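Local coordinates for cytosolic phospholipase A2 delta (Homo sapiens, PDB 5IZ5), which hydrolyses glycerophospholipids at the sn-2 position in a calcium-dependent manner, with a preference for linoleic acid there, at residues Q311-D316 and A803-L808; P325-M330 and D356-F361; L670-S675 and A728-H733; P702-S707 and H718-P723. The protein carries 3 engineered substitutions. One frame throughout, in Å; residues are numbered along the deposited sequence.

Contact 1 (Q311-D316 and A803-L808)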
loop_
_atom_site.group_PDB
_atom_site.type_symbol
_atom_site.label_atom_id
_atom_site.label_comp_id
_atom_site.label_asym_id
_atom_site.label_seq_id
_atom_site.Cartn_x
_atom_site.Cartn_y
_atom_site.Cartn_z
ATOM N N GLN B 311 -4.695 11.800 36.654
ATOM C CA GLN B 311 -3.552 12.498 37.231
ATOM C C GLN B 311 -3.307 13.847 36.571
ATOM O O GLN B 311 -3.036 14.830 37.255
ATOM C CB GLN B 311 -2.302 11.630 37.113
ATOM C CG GLN B 311 -1.091 12.167 37.861
ATOM C CD GLN B 311 0.036 11.153 37.960
ATOM O OE1 GLN B 311 -0.165 9.950 37.759
ATOM N NE2 GLN B 311 1.237 11.641 38.254
ATOM N N ALA B 312 -3.415 13.895 35.246
ATOM C CA ALA B 312 -3.106 15.114 34.493
ATOM C C ALA B 312 -4.169 16.204 34.647
ATOM O O ALA B 312 -3.846 17.387 34.689
ATOM C CB ALA B 312 -2.917 14.780 33.027
ATOM N N LEU B 313 -5.432 15.802 34.718
ATOM C CA LEU B 313 -6.539 16.744 34.898
ATOM C C LEU B 313 -6.977 16.874 36.361
ATOM O O LEU B 313 -7.907 17.625 36.659
ATOM C CB LEU B 313 -7.726 16.333 34.015
ATOM C CG LEU B 313 -7.803 16.883 32.582
ATOM C CD1 LEU B 313 -6.444 17.199 31.980
ATOM C CD2 LEU B 313 -8.561 15.919 31.681
ATOM N N GLN B 314 -6.308 16.156 37.266
ATOM C CA GLN B 314 -6.668 16.142 38.682
ATOM C C GLN B 314 -8.160 15.865 38.836
ATOM O O GLN B 314 -8.872 16.619 39.494
ATOM C CB GLN B 314 -6.274 17.468 39.353
ATOM C CG GLN B 314 -4.775 17.739 39.383
ATOM C CD GLN B 314 -4.029 16.813 40.333
ATOM O OE1 GLN B 314 -3.816 15.634 40.033
ATOM N NE2 GLN B 314 -3.628 17.343 41.488
ATOM N N LEU B 315 -8.623 14.784 38.210
ATOM C CA LEU B 315 -10.044 14.457 38.158
ATOM C C LEU B 315 -10.551 13.908 39.481
ATOM O O LEU B 315 -9.917 13.044 40.101
ATOM C CB LEU B 315 -10.343 13.435 37.050
ATOM C CG LEU B 315 -10.107 13.843 35.595
ATOM C CD1 LEU B 315 -10.383 12.666 34.669
ATOM C CD2 LEU B 315 -10.967 15.037 35.204
ATOM N N ASP B 316 -11.720 14.413 39.876
ATOM C CA ASP B 316 -12.468 13.936 41.035
ATOM C C ASP B 316 -12.472 12.406 41.107
ATOM O O ASP B 316 -11.861 11.809 42.000
ATOM C CB ASP B 316 -13.914 14.487 40.970
ATOM C CG ASP B 316 -14.376 14.779 39.531
ATOM O OD1 ASP B 316 -13.935 15.798 38.948
ATOM O OD2 ASP B 316 -15.171 13.991 38.982
ATOM N N ALA B 803 -8.209 21.066 25.864
ATOM C CA ALA B 803 -8.761 20.220 24.805
ATOM C C ALA B 803 -9.097 18.841 25.346
ATOM O O ALA B 803 -10.137 18.273 25.011
ATOM C CB ALA B 803 -7.793 20.107 23.644
ATOM N N LEU B 804 -8.226 18.313 26.199
ATOM C CA LEU B 804 -8.493 17.041 26.859
ATOM C C LEU B 804 -9.778 17.097 27.691
ATOM O O LEU B 804 -10.571 16.156 27.656
ATOM C CB LEU B 804 -7.308 16.613 27.728
ATOM C CG LEU B 804 -6.101 16.075 26.959
ATOM C CD1 LEU B 804 -4.871 16.017 27.850
ATOM C CD2 LEU B 804 -6.393 14.707 26.364
ATOM N N ARG B 805 -9.987 18.197 28.416
ATOM C CA ARG B 805 -11.218 18.383 29.190
ATOM C C ARG B 805 -12.442 18.415 28.290
ATOM O O ARG B 805 -13.448 17.781 28.591
ATOM C CB ARG B 805 -11.173 19.665 30.028
ATOM C CG ARG B 805 -10.261 19.572 31.233
ATOM C CD ARG B 805 -10.401 20.777 32.149
ATOM N NE ARG B 805 -9.484 20.665 33.281
ATOM C CZ ARG B 805 -9.669 19.874 34.338
ATOM N NH1 ARG B 805 -10.754 19.110 34.443
ATOM N NH2 ARG B 805 -8.758 19.848 35.304
ATOM N N THR B 806 -12.356 19.157 27.189
ATOM C CA THR B 806 -13.450 19.221 26.224
ATOM C C THR B 806 -13.707 17.853 25.596
ATOM O O THR B 806 -14.856 17.435 25.464
ATOM C CB THR B 806 -13.155 20.227 25.104
ATOM O OG1 THR B 806 -12.738 21.470 25.675
ATOM C CG2 THR B 806 -14.389 20.451 24.245
ATOM N N ALA B 807 -12.634 17.158 25.222
ATOM C CA ALA B 807 -12.738 15.809 24.671
ATOM C C ALA B 807 -13.450 14.898 25.660
ATOM O O ALA B 807 -14.286 14.081 25.272
ATOM C CB ALA B 807 -11.357 15.256 24.343
ATOM N N LEU B 808 -13.108 15.052 26.938
ATOM C CA LEU B 808 -13.727 14.281 28.007
ATOM C C LEU B 808 -15.231 14.566 28.090
ATOM O O LEU B 808 -16.035 13.643 28.106
ATOM C CB LEU B 808 -13.046 14.595 29.345
ATOM C CG LEU B 808 -13.287 13.637 30.504
ATOM C CD1 LEU B 808 -12.819 12.234 30.157
ATOM C CD2 LEU B 808 -12.563 14.141 31.743
#
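Leu-313 is the bump of this contact, and the hollow it fills lies between Leu-804, Arg-805 and Leu-808 on one side of the C-terminal helix 797-810. The arrangement is helix-on-helix packing within the catalytic domain: residues from the last part of helix 292-313, and the turn after it, lie against a helix almost 500 residues further along the chain. The CD2 methyl of Leu-313 enters the gap between Leu-804, whose CB lies 4.2 Å from Leu-313 CD2, and Leu-808, whose CD2 is 4.4 Å from the same methyl. A second, smaller bump comes from Leu-315. Its two methyls straddle the end of Leu-808, both CD1 and CD2 of Leu-315 being 3.9 Å from Leu-808 CD2, and the two leucines meet tip to tip. Between Leu-313 and Leu-315, Gln-314 leaves helical geometry, with a positive phi of 50°. Leu-808 is backed by Leu-319, Glu-323 and Pro-325, while Leu-804 and Ala-803 rest on Leu-672 of strand 672-676. Arg-805 forms the outer wall of the hollow. Extended from CG to NE, it slides past Leu-313 in the opposite direction and lays one face of its guanidinium over Leu-313 CG, which sits 3.9 Å above the centre of that plane. At its end, Arg-805 NH2 gives a short but bent, weak hydrogen bond to Leu-313 O, 2.7 Å long with an N-H...O angle of 130°.

Contact 2 (P325-M330 and D356-F361)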
loop_
_atom_site.group_PDB
_atom_site.type_symbol
_atom_site.label_atom_id
_atom_site.label_comp_id
_atom_site.label_asym_id
_atom_site.label_seq_id
_atom_site.Cartn_x
_atom_site.Cartn_y
_atom_site.Cartn_z
ATOM N N PRO B 325 -11.462 9.520 26.415
ATOM C CA PRO B 325 -11.338 10.046 25.060
ATOM C C PRO B 325 -10.183 9.400 24.294
ATOM O O PRO B 325 -9.159 9.058 24.886
ATOM C CB PRO B 325 -11.067 11.533 25.290
ATOM C CG PRO B 325 -10.330 11.557 26.584
ATOM C CD PRO B 325 -10.975 10.485 27.418
ATOM N N VAL B 326 -10.375 9.218 22.992
ATOM C CA VAL B 326 -9.353 8.644 22.125
ATOM C C VAL B 326 -8.509 9.790 21.571
ATOM O O VAL B 326 -9.004 10.649 20.838
ATOM C CB VAL B 326 -9.986 7.815 20.989
ATOM C CG1 VAL B 326 -8.917 7.220 20.080
ATOM C CG2 VAL B 326 -10.858 6.704 21.566
ATOM N N VAL B 327 -7.239 9.802 21.951
ATOM C CA VAL B 327 -6.311 10.861 21.568
ATOM C C VAL B 327 -5.275 10.309 20.593
ATOM O O VAL B 327 -4.730 9.231 20.810
ATOM C CB VAL B 327 -5.579 11.431 22.801
ATOM C CG1 VAL B 327 -4.564 12.488 22.394
ATOM C CG2 VAL B 327 -6.580 12.015 23.793
ATOM N N GLY B 328 -5.004 11.060 19.530
ATOM C CA GLY B 328 -4.015 10.668 18.532
ATOM C C GLY B 328 -2.959 11.736 18.322
ATOM O O GLY B 328 -3.238 12.927 18.434
ATOM N N ILE B 329 -1.731 11.295 18.071
ATOM C CA ILE B 329 -0.671 12.148 17.557
ATOM C C ILE B 329 -0.542 11.858 16.080
ATOM O O ILE B 329 -0.488 10.695 15.686
ATOM C CB ILE B 329 0.707 11.802 18.154
ATOM C CG1 ILE B 329 0.780 12.158 19.634
ATOM C CG2 ILE B 329 1.801 12.559 17.412
ATOM C CD1 ILE B 329 1.943 11.514 20.359
ATOM N N MET B 330 -0.423 12.915 15.282
ATOM C CA MET B 330 -0.362 12.803 13.834
ATOM C C MET B 330 0.798 13.655 13.333
ATOM O O MET B 330 0.816 14.869 13.538
ATOM C CB MET B 330 -1.700 13.308 13.307
ATOM C CG MET B 330 -1.878 13.570 11.833
ATOM S SD MET B 330 -3.619 13.973 11.575
ATOM C CE MET B 330 -3.637 15.763 11.350
ATOM N N ASP B 356 1.143 9.252 28.040
ATOM C CA ASP B 356 0.308 8.138 28.508
ATOM C C ASP B 356 -1.184 8.326 28.217
ATOM O O ASP B 356 -1.955 7.379 28.348
ATOM C CB ASP B 356 0.503 7.895 30.013
ATOM C CG ASP B 356 1.879 7.329 30.358
ATOM O OD1 ASP B 356 2.547 6.751 29.482
ATOM O OD2 ASP B 356 2.297 7.461 31.522
ATOM N N CYS B 357 -1.596 9.538 27.852
ATOM C CA CYS B 357 -2.973 9.788 27.431
ATOM C C CYS B 357 -3.217 9.528 25.935
ATOM O O CYS B 357 -4.352 9.622 25.474
ATOM C CB CYS B 357 -3.372 11.231 27.759
ATOM S SG CYS B 357 -3.185 11.694 29.499
ATOM N N VAL B 358 -2.169 9.193 25.181
ATOM C CA VAL B 358 -2.281 9.029 23.728
ATOM C C VAL B 358 -2.556 7.577 23.350
ATOM O O VAL B 358 -1.832 6.675 23.767
ATOM C CB VAL B 358 -0.994 9.495 23.018
ATOM C CG1 VAL B 358 -1.105 9.313 21.507
ATOM C CG2 VAL B 358 -0.701 10.949 23.359
ATOM N N THR B 359 -3.591 7.359 22.545
ATOM C CA THR B 359 -3.944 6.019 22.074
ATOM C C THR B 359 -3.266 5.678 20.740
ATOM O O THR B 359 -2.698 4.592 20.592
ATOM C CB THR B 359 -5.473 5.857 21.946
ATOM O OG1 THR B 359 -6.062 5.929 23.249
ATOM C CG2 THR B 359 -5.844 4.514 21.315
ATOM N N TYR B 360 -3.316 6.609 19.788
ATOM C CA TYR B 360 -2.803 6.378 18.436
ATOM C C TYR B 360 -1.664 7.322 18.068
ATOM O O TYR B 360 -1.639 8.479 18.486
ATOM C CB TYR B 360 -3.924 6.549 17.426
ATOM C CG TYR B 360 -5.005 5.495 17.498
ATOM C CD1 TYR B 360 -4.726 4.167 17.211
ATOM C CD2 TYR B 360 -6.314 5.836 17.823
ATOM C CE1 TYR B 360 -5.715 3.199 17.260
ATOM C CE2 TYR B 360 -7.312 4.878 17.871
ATOM C CZ TYR B 360 -7.010 3.561 17.592
ATOM O OH TYR B 360 -7.995 2.600 17.620
ATOM N N PHE B 361 -0.731 6.824 17.262
ATOM C CA PHE B 361 0.453 7.585 16.866
ATOM C C PHE B 361 0.717 7.293 15.384
ATOM O O PHE B 361 1.235 6.233 15.040
ATOM C CB PHE B 361 1.620 7.186 17.785
ATOM C CG PHE B 361 2.921 7.919 17.539
ATOM C CD1 PHE B 361 3.034 8.967 16.627
ATOM C CD2 PHE B 361 4.051 7.554 18.259
ATOM C CE1 PHE B 361 4.250 9.603 16.431
ATOM C CE2 PHE B 361 5.263 8.192 18.072
ATOM C CZ PHE B 361 5.363 9.221 17.155
HETATM O O HOH W 1 -6.457 8.354 24.305
#
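Ile-329 holds CG1 anti to its own carbonyl carbon (chi1 -69°) and CG2 anti to its backbone N, a fork that sends one branch to Val-358 and the other to Phe-361. Ile-329 CG1 lies 3.9 Å from Val-358 CG1, the two side chains crossing at about a right angle, and its CD1 rests on both Val-358 methyls. Ile-329 CG2 approaches the Phe-361 ring obliquely, 3.9 Å from CD1. With Leu-346 and Leu-342 of helix 335-351 also packed on these residues, replacing Ile-329 by an alanine would probably open a gap between the sheet and that helix and free the Phe-361 ring to shift. The backbones pair in parallel. Val-327 O accepts from two successive amides, Thr-359 N at 2.8 Å and Tyr-360 N at 3.1 Å, the second bond straighter and in the carbonyl plane; Thr-359 is in helical geometry (phi -91°, psi -47°), as in a classic beta bulge. Beyond it, Tyr-360 O takes Ile-329 N at 2.8 Å. Where the segments splay apart, one water bridges them through four hydrogen bonds, to Pro-325 O, Val-327 N, Cys-357 O and Thr-359 OG1. Strand 327-331, helix 335-351 and strand 360-363 make up a beta-alpha-beta unit of the catalytic domain: its first strand runs on towards the substrate-binding Gly-334 and Gly-335, its second towards the nucleophile Ser-365.

Contact 3 (L670-S675 and A728-H733)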
loop_
_atom_site.group_PDB
_atom_site.type_symbol
_atom_site.label_atom_id
_atom_site.label_comp_id
_atom_site.label_asym_id
_atom_site.label_seq_id
_atom_site.Cartn_x
_atom_site.Cartn_y
_atom_site.Cartn_z
ATOM N N LEU B 670 -11.622 9.067 16.829
ATOM C CA LEU B 670 -10.768 10.033 17.507
ATOM C C LEU B 670 -11.546 11.234 18.012
ATOM O O LEU B 670 -12.409 11.777 17.314
ATOM C CB LEU B 670 -9.589 10.472 16.631
ATOM C CG LEU B 670 -8.462 9.459 16.839
ATOM C CD1 LEU B 670 -8.460 8.414 15.737
ATOM C CD2 LEU B 670 -7.122 10.147 16.976
ATOM N N ASP B 671 -11.233 11.612 19.249
ATOM C CA ASP B 671 -11.838 12.764 19.910
ATOM C C ASP B 671 -10.908 13.962 19.845
ATOM O O ASP B 671 -11.358 15.079 19.624
ATOM C CB ASP B 671 -12.151 12.419 21.368
ATOM C CG ASP B 671 -13.132 11.278 21.484
ATOM O OD1 ASP B 671 -14.250 11.418 20.951
ATOM O OD2 ASP B 671 -12.787 10.245 22.096
ATOM N N LEU B 672 -9.615 13.723 20.042
ATOM C CA LEU B 672 -8.611 14.776 19.958
ATOM C C LEU B 672 -7.412 14.303 19.147
ATOM O O LEU B 672 -6.935 13.186 19.335
ATOM C CB LEU B 672 -8.155 15.185 21.362
ATOM C CG LEU B 672 -6.970 16.148 21.455
ATOM C CD1 LEU B 672 -7.333 17.495 20.859
ATOM C CD2 LEU B 672 -6.524 16.306 22.897
ATOM N N ILE B 673 -6.923 15.160 18.255
ATOM C CA ILE B 673 -5.709 14.883 17.496
ATOM C C ILE B 673 -4.696 15.998 17.712
ATOM O O ILE B 673 -4.993 17.167 17.468
ATOM C CB ILE B 673 -5.994 14.763 15.983
ATOM C CG1 ILE B 673 -6.975 13.623 15.718
ATOM C CG2 ILE B 673 -4.699 14.518 15.213
ATOM C CD1 ILE B 673 -7.584 13.646 14.334
ATOM N N LEU B 674 -3.507 15.635 18.178
ATOM C CA LEU B 674 -2.395 16.571 18.240
ATOM C C LEU B 674 -1.658 16.463 16.916
ATOM O O LEU B 674 -1.032 15.439 16.631
ATOM C CB LEU B 674 -1.462 16.260 19.413
ATOM C CG LEU B 674 -2.133 16.091 20.781
ATOM C CD1 LEU B 674 -1.084 15.866 21.858
ATOM C CD2 LEU B 674 -2.998 17.295 21.134
ATOM N N SER B 675 -1.761 17.520 16.113
ATOM C CA SER B 675 -1.195 17.564 14.775
ATOM C C SER B 675 0.150 18.268 14.803
ATOM O O SER B 675 0.226 19.475 15.055
ATOM C CB SER B 675 -2.140 18.304 13.831
ATOM O OG SER B 675 -1.515 18.620 12.597
ATOM N N ALA B 728 -17.011 15.420 14.695
ATOM C CA ALA B 728 -15.708 15.872 14.227
ATOM C C ALA B 728 -14.727 15.950 15.396
ATOM O O ALA B 728 -15.086 16.412 16.471
ATOM C CB ALA B 728 -15.831 17.232 13.564
ATOM N N PRO B 729 -13.482 15.500 15.191
ATOM C CA PRO B 729 -12.469 15.575 16.249
ATOM C C PRO B 729 -11.937 16.987 16.494
ATOM O O PRO B 729 -11.983 17.833 15.597
ATOM C CB PRO B 729 -11.345 14.695 15.704
ATOM C CG PRO B 729 -11.491 14.781 14.229
ATOM C CD PRO B 729 -12.961 14.851 13.974
ATOM N N ILE B 730 -11.426 17.213 17.705
ATOM C CA ILE B 730 -10.736 18.446 18.053
ATOM C C ILE B 730 -9.302 18.350 17.559
ATOM O O ILE B 730 -8.647 17.328 17.749
ATOM C CB ILE B 730 -10.718 18.676 19.585
ATOM C CG1 ILE B 730 -12.145 18.809 20.118
ATOM C CG2 ILE B 730 -9.898 19.912 19.950
ATOM C CD1 ILE B 730 -12.256 18.659 21.617
ATOM N N LEU B 731 -8.813 19.426 16.952
ATOM C CA LEU B 731 -7.434 19.492 16.484
ATOM C C LEU B 731 -6.630 20.590 17.157
ATOM O O LEU B 731 -7.031 21.750 17.163
ATOM C CB LEU B 731 -7.409 19.700 14.977
ATOM C CG LEU B 731 -7.389 18.373 14.223
ATOM C CD1 LEU B 731 -8.455 18.367 13.155
ATOM C CD2 LEU B 731 -6.012 18.095 13.634
ATOM N N LEU B 732 -5.496 20.193 17.722
ATOM C CA LEU B 732 -4.475 21.107 18.198
ATOM C C LEU B 732 -3.294 20.980 17.263
ATOM O O LEU B 732 -2.660 19.928 17.197
ATOM C CB LEU B 732 -4.045 20.759 19.621
ATOM C CG LEU B 732 -4.430 21.699 20.762
ATOM C CD1 LEU B 732 -5.763 22.395 20.540
ATOM C CD2 LEU B 732 -4.445 20.936 22.074
ATOM N N HIS B 733 -2.999 22.065 16.559
ATOM C CA HIS B 733 -2.003 22.065 15.505
ATOM C C HIS B 733 -0.743 22.814 15.934
ATOM O O HIS B 733 -0.816 23.963 16.387
ATOM C CB HIS B 733 -2.599 22.721 14.271
ATOM C CG HIS B 733 -1.713 22.661 13.071
ATOM N ND1 HIS B 733 -1.449 21.487 12.398
ATOM C CD2 HIS B 733 -1.045 23.635 12.409
ATOM C CE1 HIS B 733 -0.651 21.741 11.376
ATOM N NE2 HIS B 733 -0.389 23.036 11.361
#
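Two neighbouring parallel strands of the mixed sheet meet here, Leu-672 to Ser-675 facing Ile-730 to His-733 residue for residue. Their axes come within 4.7 Å and diverge by 17°. The ladder has four backbone rungs: Ile-730 N to Asp-671 O, Ile-673 N to Ile-730 O, Leu-732 N to Ile-673 O and Ser-675 N to Leu-732 O. Of these, Ile-673 N meets its acceptor at 2.8 Å and nearly head-on to the carbonyl, with a C=O...N angle of 174°. CA-H...O contacts fill the spaces, such as Leu-672 CA to Ile-730 O at 3.4 Å. Within the catalytic domain, strand 672-676 lies between 730-734 and 327-331. Leu-672, Leu-674, Ile-730 and Leu-732 share one face: Leu-672 CD1 crosses to Ile-730 CG2 at 3.6 Å, and Leu-674 lies alongside Leu-732. Ala-803, Leu-804 and Thr-806 of helix 797-810 pack on this side. On the other face Ile-673 lies beside Leu-731, pointing the same way, and Met-330 of the adjacent strand touches both. Farther along, Leu-731 CD2 comes 3.9 Å from Ser-675 CB. Ser-675 and His-733 each carry their first side-chain atom beyond CB anti to the backbone N, which brings Ser-675 OG to the ring edge of His-733, in plane, where Ser-675 OG and His-733 ND1 share a hydrogen bond of 2.9 Å. The other ring nitrogen, NE2, is bonded to Pro-683 O. A phenylalanine in place of His-733 would probably leave both the Ser-675 hydroxyl and the Pro-683 carbonyl without these mates, in a buried setting.

Contact 4 (P702-S707 and H718-P723)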
loop_
_atom_site.group_PDB
_atom_site.type_symbol
_atom_site.label_atom_id
_atom_site.label_comp_id
_atom_site.label_asym_id
_atom_site.label_seq_id
_atom_site.Cartn_x
_atom_site.Cartn_y
_atom_site.Cartn_z
ATOM N N PRO B 702 -13.027 19.580 11.417
ATOM C CA PRO B 702 -13.295 21.005 11.645
ATOM C C PRO B 702 -12.752 21.887 10.539
ATOM O O PRO B 702 -11.838 21.497 9.812
ATOM C CB PRO B 702 -12.545 21.310 12.948
ATOM C CG PRO B 702 -11.452 20.307 12.985
ATOM C CD PRO B 702 -12.025 19.063 12.364
ATOM N N ARG B 703 -13.318 23.079 10.432
ATOM C CA ARG B 703 -12.824 24.071 9.500
ATOM C C ARG B 703 -11.420 24.482 9.913
ATOM O O ARG B 703 -11.132 24.623 11.096
ATOM C CB ARG B 703 -13.742 25.294 9.472
ATOM C CG ARG B 703 -15.196 24.965 9.196
ATOM C CD ARG B 703 -15.958 26.174 8.731
ATOM N NE ARG B 703 -17.324 25.797 8.388
ATOM C CZ ARG B 703 -18.412 26.045 9.116
ATOM N NH1 ARG B 703 -18.345 26.696 10.275
ATOM N NH2 ARG B 703 -19.592 25.633 8.669
ATOM N N VAL B 704 -10.551 24.658 8.926
ATOM C CA VAL B 704 -9.188 25.112 9.150
ATOM C C VAL B 704 -9.088 26.462 8.470
ATOM O O VAL B 704 -8.744 26.555 7.282
ATOM C CB VAL B 704 -8.146 24.122 8.589
ATOM C CG1 VAL B 704 -6.731 24.644 8.777
ATOM C CG2 VAL B 704 -8.286 22.769 9.269
ATOM N N GLU B 705 -9.417 27.502 9.237
ATOM C CA GLU B 705 -9.501 28.862 8.730
ATOM C C GLU B 705 -8.649 29.796 9.568
ATOM O O GLU B 705 -9.177 30.627 10.301
ATOM C CB GLU B 705 -10.960 29.325 8.725
ATOM C CG GLU B 705 -11.804 28.617 7.679
ATOM C CD GLU B 705 -13.306 28.773 7.898
ATOM O OE1 GLU B 705 -13.722 29.207 8.990
ATOM O OE2 GLU B 705 -14.091 28.449 6.982
ATOM N N PRO B 706 -7.317 29.663 9.460
ATOM C CA PRO B 706 -6.454 30.616 10.138
ATOM C C PRO B 706 -6.629 32.041 9.589
ATOM O O PRO B 706 -6.796 32.227 8.386
ATOM C CB PRO B 706 -5.049 30.090 9.841
ATOM C CG PRO B 706 -5.181 29.315 8.574
ATOM C CD PRO B 706 -6.547 28.695 8.654
ATOM N N SER B 707 -6.597 33.031 10.473
ATOM C CA SER B 707 -6.713 34.437 10.088
ATOM C C SER B 707 -5.472 34.896 9.316
ATOM O O SER B 707 -4.444 34.228 9.350
ATOM C CB SER B 707 -6.875 35.304 11.337
ATOM O OG SER B 707 -5.662 35.351 12.073
ATOM N N HIS B 718 -2.331 26.104 17.549
ATOM C CA HIS B 718 -3.602 26.584 17.018
ATOM C C HIS B 718 -4.690 25.549 17.200
ATOM O O HIS B 718 -4.501 24.379 16.866
ATOM C CB HIS B 718 -3.483 26.864 15.528
ATOM C CG HIS B 718 -2.563 27.991 15.197
ATOM N ND1 HIS B 718 -3.015 29.233 14.802
ATOM C CD2 HIS B 718 -1.213 28.063 15.198
ATOM C CE1 HIS B 718 -1.979 30.019 14.570
ATOM N NE2 HIS B 718 -0.875 29.332 14.803
ATOM N N LEU B 719 -5.839 25.999 17.694
ATOM C CA LEU B 719 -6.988 25.135 17.916
ATOM C C LEU B 719 -7.941 25.194 16.735
ATOM O O LEU B 719 -8.357 26.278 16.323
ATOM C CB LEU B 719 -7.729 25.565 19.187
ATOM C CG LEU B 719 -9.044 24.847 19.502
ATOM C CD1 LEU B 719 -8.795 23.401 19.889
ATOM C CD2 LEU B 719 -9.779 25.571 20.618
ATOM N N PHE B 720 -8.281 24.030 16.191
ATOM C CA PHE B 720 -9.310 23.929 15.168
ATOM C C PHE B 720 -10.352 22.953 15.651
ATOM O O PHE B 720 -10.075 21.764 15.795
ATOM C CB PHE B 720 -8.712 23.487 13.840
ATOM C CG PHE B 720 -7.737 24.481 13.275
ATOM C CD1 PHE B 720 -8.189 25.667 12.708
ATOM C CD2 PHE B 720 -6.368 24.248 13.332
ATOM C CE1 PHE B 720 -7.294 26.588 12.189
ATOM C CE2 PHE B 720 -5.467 25.165 12.818
ATOM C CZ PHE B 720 -5.931 26.339 12.248
ATOM N N SER B 721 -11.548 23.471 15.908
ATOM C CA SER B 721 -12.601 22.701 16.527
ATOM C C SER B 721 -13.971 23.294 16.209
ATOM O O SER B 721 -14.153 24.513 16.194
ATOM C CB SER B 721 -12.367 22.648 18.039
ATOM O OG SER B 721 -13.501 23.041 18.777
ATOM N N ASP B 722 -14.929 22.410 15.969
ATOM C CA ASP B 722 -16.288 22.798 15.605
ATOM C C ASP B 722 -17.234 22.216 16.653
ATOM O O ASP B 722 -17.680 21.076 16.528
ATOM C CB ASP B 722 -16.642 22.314 14.188
ATOM C CG ASP B 722 -16.127 23.245 13.095
ATOM O OD1 ASP B 722 -15.435 24.238 13.412
ATOM O OD2 ASP B 722 -16.411 22.970 11.905
ATOM N N PRO B 723 -17.529 22.993 17.713
ATOM C CA PRO B 723 -18.419 22.473 18.758
ATOM C C PRO B 723 -19.834 22.149 18.253
ATOM O O PRO B 723 -20.529 21.335 18.857
ATOM C CB PRO B 723 -18.442 23.601 19.796
ATOM C CG PRO B 723 -18.071 24.828 19.041
ATOM C CD PRO B 723 -17.097 24.374 17.996
#
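The Phe-720 ring is the flat group that segment 702-707 covers on one face and at an edge. Over one face sits Val-704 CG1, 4.1 Å from the ring centroid and 16° off the normal, a CH-pi contact displaced somewhat towards the rim. At the edge, near the ring plane, comes Pro-706 N, while Pro-706 CD lies 4.2 Å from Phe-720 CE1. Arg-703 O and Glu-705 N approach obliquely, the carbonyl oxygen 3.5 Å from Phe-720 CD1. Leu-687 and Phe-684 also touch this ring. The second flat group, the Arg-703 guanidinium, has Asp-722 OD2 over one face, 4.3 Å above its plane and offset towards the rim. With the oxygen so far out of plane, no guanidinium N-H points at it and the pair is electrostatic proximity rather than a salt bridge; Arg-703 also touches a crystal neighbour, so its pose may be partly set by packing in the crystal. In the fold, strand 718-720 runs antiparallel to strand 730-734 in the mixed sheet, and the irregular segment 702-707, between helices 685-696 and 708-712, passes across Phe-720 at its end. Pro-702 settles where the strand gives way to loop, its CG 3.5 Å from Phe-720 O. Asp-722 points toward segment 702-707: CG stands anti to the carbonyl carbon (chi1 -82°), directing the carboxylate to the backbone of Arg-703, whose N makes a weak 3.4 Å hydrogen bond to Asp-722 OD2.

How the contacts relate
All four contacts lie in the PLA2c range; contacts 2 and 3 pair strands of one mixed sheet, and contact 4 packs a loop on its strand 718-720. Contacts 2, 3 and 4 follow strands 360-363, 327-331, 672-676, 730-734 and 718-720 across it, with centres about 9 Å apart between 2 and 3 and about 10 Å between 3 and 4; contacts 2 and 4 stand about 19 Å apart and do not touch. Contact 1 spans the longest loop, enclosing the other three along the chain, and contact 4 falls within contact 3's loop. Helix 797-810 of contact 1 packs on contacts 2 and 3, about 14 and about 15 Å between centres. The C-terminal helix therefore closes over a sheet assembled from sequence-distant strands.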